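Local atomic coordinates of beta-galactosidase (Bacillus circulans subsp. alkalophilus, PDB entry 3TTY), a protein that hydrolyses the terminal beta-galactosyl residues of beta-galactosides, as a TIM-barrel glycoside hydrolase that binds galactose in its pocket. Residues K126-K137 against E236-T244. Residues are numbered along the deposited sequence; the frame is centred on the assembly and turned at random.
Sequences KILAGKLAERYK and ERDELKRWT
W243 lays its indole against the turn of helix carrying E134, and the CB of E134 sits over the middle of the six-membered ring, 3.7 Å from its centroid, a CH-pi contact. The chi1 of 168° swings E134 CG away from its own N, and the extended chain then runs alongside the indole, its OE1 ending 3.3 Å from W243 CH2. A broad, flat side chain suits this spot: K137 CD comes obliquely to the six-membered ring, 3.9 Å from W243 CE3, and G130 O lies near W243 CD1. Were W243 replaced by an alanine, E134 CB would probably lose the ring face it packs on and the K137 alkyl chain its apolar neighbour. The axes of 126-135 and 236-243 run nearly parallel, 22° apart; their parent helices, 119-135 and 215-243, are neighbours on the outside of the (βα)8 barrel and precede strands 142-146 and 249-253. Small residues let these axes come within 8.2 Å. A129 and A133 form a shallow hollow filled by L240 CD2, which lies 3.8 Å from A133 CB; W145 of the barrel wall touches both A133 and L240. G130 offers a bare backbone to E239, whose CG packs 3.3 Å from G130 CA; a CB there would strike the carboxylate. At the C-terminal end, the methyl CG2 of T244 rests 3.5 Å from K137 CA, while its OG1 is held by L240 O and the indole NE1 of W145.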
ATOM      1  N   LYS A 126      34.544  18.995   2.547  1.00 19.07           N
ATOM      2  CA  LYS A 126      35.348  20.026   3.206  1.00 20.32           C
ATOM      3  C   LYS A 126      36.334  20.703   2.242  1.00 20.12           C
ATOM      4  O   LYS A 126      36.416  21.925   2.170  1.00 18.06           O
ATOM      5  CB  LYS A 126      36.113  19.443   4.390  1.00 19.44           C
ATOM      6  CG  LYS A 126      37.092  20.431   5.018  1.00 29.17           C
ATOM      7  CD  LYS A 126      37.540  20.003   6.421  1.00 27.87           C
ATOM      8  CE  LYS A 126      38.451  21.065   7.048  1.00 32.84           C
ATOM      9  NZ  LYS A 126      38.833  20.723   8.447  1.00 35.89           N
ATOM     10  N   ILE A 127      37.089  19.904   1.503  1.00 20.00           N
ATOM     11  CA  ILE A 127      37.995  20.466   0.514  1.00 20.19           C
ATOM     12  C   ILE A 127      37.270  21.365  -0.495  1.00 19.90           C
ATOM     13  O   ILE A 127      37.714  22.487  -0.758  1.00 20.89           O
ATOM     14  CB  ILE A 127      38.797  19.365  -0.203  1.00 18.83           C
ATOM     15  CG1 ILE A 127      39.730  18.683   0.805  1.00 17.67           C
ATOM     16  CG2 ILE A 127      39.600  19.955  -1.367  1.00 19.07           C
ATOM     17  CD1 ILE A 127      40.585  17.564   0.221  1.00 18.06           C
ATOM     18  N   LEU A 128      36.155  20.889  -1.047  1.00 17.89           N
ATOM     19  CA  LEU A 128      35.430  21.670  -2.059  1.00 20.53           C
ATOM     20  C   LEU A 128      34.990  23.039  -1.526  1.00 19.64           C
ATOM     21  O   LEU A 128      35.207  24.066  -2.174  1.00 20.61           O
ATOM     22  CB  LEU A 128      34.229  20.900  -2.615  1.00 13.16           C
ATOM     23  CG  LEU A 128      33.374  21.605  -3.675  1.00 20.43           C
ATOM     24  CD1 LEU A 128      34.230  22.165  -4.826  1.00 15.40           C
ATOM     25  CD2 LEU A 128      32.294  20.663  -4.205  1.00 15.13           C
ATOM     26  N   ALA A 129      34.366  23.046  -0.357  1.00 16.92           N
ATOM     27  CA  ALA A 129      33.938  24.282   0.268  1.00 17.27           C
ATOM     28  C   ALA A 129      35.148  25.187   0.529  1.00 20.09           C
ATOM     29  O   ALA A 129      35.087  26.394   0.327  1.00 21.98           O
ATOM     30  CB  ALA A 129      33.202  23.979   1.573  1.00 18.97           C
ATOM     31  N   GLY A 130      36.249  24.591   0.973  1.00 20.93           N
ATOM     32  CA  GLY A 130      37.472  25.334   1.204  1.00 21.47           C
ATOM     33  C   GLY A 130      37.998  26.021  -0.043  1.00 22.28           C
ATOM     34  O   GLY A 130      38.278  27.210  -0.026  1.00 21.77           O
ATOM     35  N   LYS A 131      38.137  25.268  -1.127  1.00 23.09           N
ATOM     36  CA  LYS A 131      38.674  25.817  -2.366  1.00 19.60           C
ATOM     37  C   LYS A 131      37.795  26.907  -2.947  1.00 20.47           C
ATOM     38  O   LYS A 131      38.299  27.872  -3.506  1.00 26.11           O
ATOM     39  CB  LYS A 131      38.891  24.714  -3.406  1.00 20.19           C
ATOM     40  CG  LYS A 131      40.096  23.807  -3.123  1.00 24.67           C
ATOM     41  CD  LYS A 131      40.222  22.716  -4.178  1.00 20.62           C
ATOM     42  CE  LYS A 131      41.528  21.943  -4.027  1.00 19.64           C
ATOM     43  NZ  LYS A 131      42.714  22.825  -4.208  1.00 22.39           N
ATOM     44  N   LEU A 132      36.482  26.757  -2.836  1.00 17.73           N
ATOM     45  CA  LEU A 132      35.573  27.790  -3.327  1.00 16.79           C
ATOM     46  C   LEU A 132      35.757  29.094  -2.547  1.00 21.82           C
ATOM     47  O   LEU A 132      35.828  30.175  -3.137  1.00 21.53           O
ATOM     48  CB  LEU A 132      34.110  27.334  -3.242  1.00 16.06           C
ATOM     49  CG  LEU A 132      33.621  26.292  -4.251  1.00 21.22           C
ATOM     50  CD1 LEU A 132      32.370  25.605  -3.744  1.00 16.19           C
ATOM     51  CD2 LEU A 132      33.378  26.913  -5.630  1.00 18.60           C
ATOM     52  N   ALA A 133      35.813  28.998  -1.222  1.00 18.47           N
ATOM     53  CA  ALA A 133      35.904  30.200  -0.403  1.00 20.98           C
ATOM     54  C   ALA A 133      37.261  30.854  -0.610  1.00 26.74           C
ATOM     55  O   ALA A 133      37.365  32.076  -0.704  1.00 31.19           O
ATOM     56  CB  ALA A 133      35.659  29.889   1.084  1.00 21.66           C
ATOM     57  N   GLU A 134      38.302  30.040  -0.704  1.00 22.31           N
ATOM     58  CA  GLU A 134      39.626  30.569  -0.979  1.00 26.29           C
ATOM     59  C   GLU A 134      39.659  31.288  -2.330  1.00 26.32           C
ATOM     60  O   GLU A 134      40.161  32.410  -2.437  1.00 22.71           O
ATOM     61  CB  GLU A 134      40.674  29.458  -0.937  1.00 24.51           C
ATOM     62  CG  GLU A 134      42.045  29.873  -1.491  1.00 31.85           C
ATOM     63  CD  GLU A 134      43.062  28.735  -1.456  1.00 40.87           C
ATOM     64  OE1 GLU A 134      44.186  28.963  -0.955  1.00 43.03           O
ATOM     65  OE2 GLU A 134      42.739  27.616  -1.930  1.00 41.87           O
ATOM     66  N   ARG A 135      39.128  30.644  -3.361  1.00 23.44           N
ATOM     67  CA  ARG A 135      39.192  31.223  -4.702  1.00 24.38           C
ATOM     68  C   ARG A 135      38.440  32.550  -4.774  1.00 24.84           C
ATOM     69  O   ARG A 135      38.881  33.484  -5.444  1.00 23.03           O
ATOM     70  CB  ARG A 135      38.645  30.260  -5.758  1.00 20.63           C
ATOM     71  CG  ARG A 135      38.829  30.744  -7.191  1.00 24.09           C
ATOM     72  CD  ARG A 135      38.316  29.722  -8.187  1.00 21.66           C
ATOM     73  NE  ARG A 135      38.659  30.058  -9.566  1.00 22.16           N
ATOM     74  CZ  ARG A 135      39.791  29.689 -10.153  1.00 21.88           C
ATOM     75  NH1 ARG A 135      40.688  28.986  -9.475  1.00 26.11           N
ATOM     76  NH2 ARG A 135      40.031  30.020 -11.413  1.00 27.70           N
ATOM     77  N   TYR A 136      37.308  32.636  -4.086  1.00 19.27           N
ATOM     78  CA  TYR A 136      36.464  33.823  -4.202  1.00 23.12           C
ATOM     79  C   TYR A 136      36.474  34.687  -2.950  1.00 21.57           C
ATOM     80  O   TYR A 136      35.562  35.482  -2.747  1.00 26.34           O
ATOM     81  CB  TYR A 136      35.026  33.425  -4.567  1.00 21.25           C
ATOM     82  CG  TYR A 136      34.946  32.611  -5.841  1.00 19.54           C
ATOM     83  CD1 TYR A 136      35.400  33.132  -7.042  1.00 21.94           C
ATOM     84  CD2 TYR A 136      34.430  31.321  -5.844  1.00 20.81           C
ATOM     85  CE1 TYR A 136      35.346  32.400  -8.216  1.00 20.71           C
ATOM     86  CE2 TYR A 136      34.373  30.573  -7.026  1.00 16.34           C
ATOM     87  CZ  TYR A 136      34.829  31.121  -8.200  1.00 19.52           C
ATOM     88  OH  TYR A 136      34.782  30.405  -9.375  1.00 16.59           O
ATOM     89  N   LYS A 137      37.503  34.529  -2.119  1.00 20.65           N
ATOM     90  CA  LYS A 137      37.562  35.188  -0.810  1.00 27.00           C
ATOM     91  C   LYS A 137      37.503  36.706  -0.896  1.00 28.43           C
ATOM     92  O   LYS A 137      37.124  37.374   0.062  1.00 36.26           O
ATOM     93  CB  LYS A 137      38.828  34.782  -0.049  1.00 31.10           C
ATOM     94  CG  LYS A 137      40.124  35.239  -0.708  1.00 28.83           C
ATOM     95  CD  LYS A 137      41.328  34.788   0.094  1.00 41.36           C
ATOM     96  CE  LYS A 137      42.635  35.138  -0.606  1.00 43.16           C
ATOM     97  NZ  LYS A 137      42.997  36.583  -0.450  1.00 48.59           N
ATOM     98  N   GLU A 236      31.455  22.301   6.915  1.00 17.43           N
ATOM     99  CA  GLU A 236      31.628  23.162   5.735  1.00 20.73           C
ATOM    100  C   GLU A 236      31.603  24.635   6.137  1.00 19.08           C
ATOM    101  O   GLU A 236      32.426  25.437   5.687  1.00 21.57           O
ATOM    102  CB  GLU A 236      30.566  22.875   4.659  1.00 18.09           C
ATOM    103  CG  GLU A 236      30.765  21.555   3.912  1.00 16.64           C
ATOM    104  CD  GLU A 236      29.874  21.445   2.664  1.00 22.49           C
ATOM    105  OE1 GLU A 236      29.734  22.442   1.920  1.00 21.06           O
ATOM    106  OE2 GLU A 236      29.314  20.358   2.423  1.00 18.30           O
ATOM    107  N   ARG A 237      30.652  24.978   6.995  1.00 19.74           N
ATOM    108  CA  ARG A 237      30.534  26.325   7.520  1.00 17.36           C
ATOM    109  C   ARG A 237      31.899  26.790   8.022  1.00 20.58           C
ATOM    110  O   ARG A 237      32.338  27.880   7.683  1.00 21.56           O
ATOM    111  CB  ARG A 237      29.496  26.361   8.645  1.00 14.81           C
ATOM    112  CG  ARG A 237      29.412  27.672   9.411  1.00 18.06           C
ATOM    113  CD  ARG A 237      28.754  27.469  10.770  1.00 20.87           C
ATOM    114  NE  ARG A 237      29.664  26.828  11.703  1.00 19.88           N
ATOM    115  CZ  ARG A 237      29.314  26.349  12.892  1.00 20.47           C
ATOM    116  NH1 ARG A 237      28.057  26.424  13.302  1.00 19.65           N
ATOM    117  NH2 ARG A 237      30.225  25.786  13.673  1.00 15.98           N
ATOM    118  N   ASP A 238      32.576  25.954   8.812  1.00 18.11           N
ATOM    119  CA  ASP A 238      33.862  26.337   9.404  1.00 20.58           C
ATOM    120  C   ASP A 238      34.956  26.569   8.361  1.00 21.53           C
ATOM    121  O   ASP A 238      35.743  27.506   8.470  1.00 22.80           O
ATOM    122  CB  ASP A 238      34.325  25.315  10.442  1.00 19.43           C
ATOM    123  CG  ASP A 238      33.443  25.307  11.707  1.00 26.64           C
ATOM    124  OD1 ASP A 238      32.657  26.263  11.923  1.00 23.98           O
ATOM    125  OD2 ASP A 238      33.544  24.335  12.492  1.00 26.59           O
ATOM    126  N   GLU A 239      35.004  25.720   7.346  1.00 20.13           N
ATOM    127  CA  GLU A 239      35.997  25.871   6.289  1.00 22.09           C
ATOM    128  C   GLU A 239      35.725  27.147   5.488  1.00 20.58           C
ATOM    129  O   GLU A 239      36.648  27.853   5.107  1.00 25.15           O
ATOM    130  CB  GLU A 239      36.022  24.618   5.393  1.00 23.88           C
ATOM    131  CG  GLU A 239      37.142  24.571   4.363  1.00 24.77           C
ATOM    132  CD  GLU A 239      38.550  24.530   4.973  1.00 30.55           C
ATOM    133  OE1 GLU A 239      38.683  24.442   6.215  1.00 29.78           O
ATOM    134  OE2 GLU A 239      39.529  24.584   4.192  1.00 35.01           O
ATOM    135  N   LEU A 240      34.453  27.458   5.278  1.00 23.49           N
ATOM    136  CA  LEU A 240      34.052  28.691   4.597  1.00 22.85           C
ATOM    137  C   LEU A 240      34.468  29.934   5.375  1.00 24.06           C
ATOM    138  O   LEU A 240      35.074  30.854   4.824  1.00 23.72           O
ATOM    139  CB  LEU A 240      32.534  28.720   4.377  1.00 20.13           C
ATOM    140  CG  LEU A 240      31.962  27.693   3.399  1.00 16.44           C
ATOM    141  CD1 LEU A 240      30.446  27.779   3.340  1.00 14.13           C
ATOM    142  CD2 LEU A 240      32.569  27.880   2.011  1.00 16.91           C
ATOM    143  N   LYS A 241      34.123  29.962   6.656  1.00 21.71           N
ATOM    144  CA  LYS A 241      34.439  31.101   7.507  1.00 24.72           C
ATOM    145  C   LYS A 241      35.947  31.314   7.691  1.00 25.49           C
ATOM    146  O   LYS A 241      36.392  32.438   7.896  1.00 25.02           O
ATOM    147  CB  LYS A 241      33.732  30.971   8.856  1.00 24.76           C
ATOM    148  CG  LYS A 241      32.238  31.285   8.794  1.00 24.84           C
ATOM    149  CD  LYS A 241      31.576  30.997  10.139  1.00 25.03           C
ATOM    150  CE  LYS A 241      30.139  31.510  10.173  1.00 29.50           C
ATOM    151  NZ  LYS A 241      30.019  32.934   9.721  1.00 35.35           N
ATOM    152  N   ARG A 242      36.729  30.243   7.604  1.00 22.80           N
ATOM    153  CA  ARG A 242      38.184  30.352   7.654  1.00 26.79           C
ATOM    154  C   ARG A 242      38.716  31.319   6.575  1.00 34.36           C
ATOM    155  O   ARG A 242      39.676  32.061   6.804  1.00 35.92           O
ATOM    156  CB  ARG A 242      38.815  28.975   7.458  1.00 26.90           C
ATOM    157  CG  ARG A 242      40.043  28.715   8.314  1.00 44.10           C
ATOM    158  CD  ARG A 242      40.471  27.247   8.238  1.00 49.48           C
ATOM    159  NE  ARG A 242      40.884  26.862   6.887  1.00 45.77           N
ATOM    160  CZ  ARG A 242      42.147  26.840   6.467  1.00 54.64           C
ATOM    161  NH1 ARG A 242      43.132  27.176   7.294  1.00 56.90           N
ATOM    162  NH2 ARG A 242      42.426  26.475   5.220  1.00 52.87           N
ATOM    163  N   TRP A 243      38.087  31.300   5.404  1.00 25.00           N
ATOM    164  CA  TRP A 243      38.526  32.109   4.280  1.00 24.98           C
ATOM    165  C   TRP A 243      37.697  33.377   4.117  1.00 26.19           C
ATOM    166  O   TRP A 243      38.208  34.400   3.681  1.00 26.27           O
ATOM    167  CB  TRP A 243      38.474  31.293   2.994  1.00 27.65           C
ATOM    168  CG  TRP A 243      39.520  30.242   2.912  1.00 27.17           C
ATOM    169  CD1 TRP A 243      39.357  28.913   3.121  1.00 27.70           C
ATOM    170  CD2 TRP A 243      40.904  30.435   2.600  1.00 29.15           C
ATOM    171  NE1 TRP A 243      40.553  28.256   2.960  1.00 29.04           N
ATOM    172  CE2 TRP A 243      41.519  29.170   2.637  1.00 33.81           C
ATOM    173  CE3 TRP A 243      41.682  31.556   2.294  1.00 28.18           C
ATOM    174  CZ2 TRP A 243      42.875  28.990   2.377  1.00 38.38           C
ATOM    175  CZ3 TRP A 243      43.022  31.383   2.035  1.00 33.56           C
ATOM    176  CH2 TRP A 243      43.610  30.108   2.078  1.00 35.37           C
ATOM    177  N   THR A 244      36.417  33.316   4.459  1.00 20.85           N
ATOM    178  CA  THR A 244      35.574  34.496   4.349  1.00 22.90           C
ATOM    179  C   THR A 244      34.723  34.683   5.596  1.00 25.45           C
ATOM    180  O   THR A 244      33.517  34.454   5.569  1.00 24.89           O
ATOM    181  CB  THR A 244      34.671  34.430   3.107  1.00 22.29           C
ATOM    182  OG1 THR A 244      33.813  33.288   3.204  1.00 20.57           O
ATOM    183  CG2 THR A 244      35.522  34.309   1.851  1.00 21.43           C
TER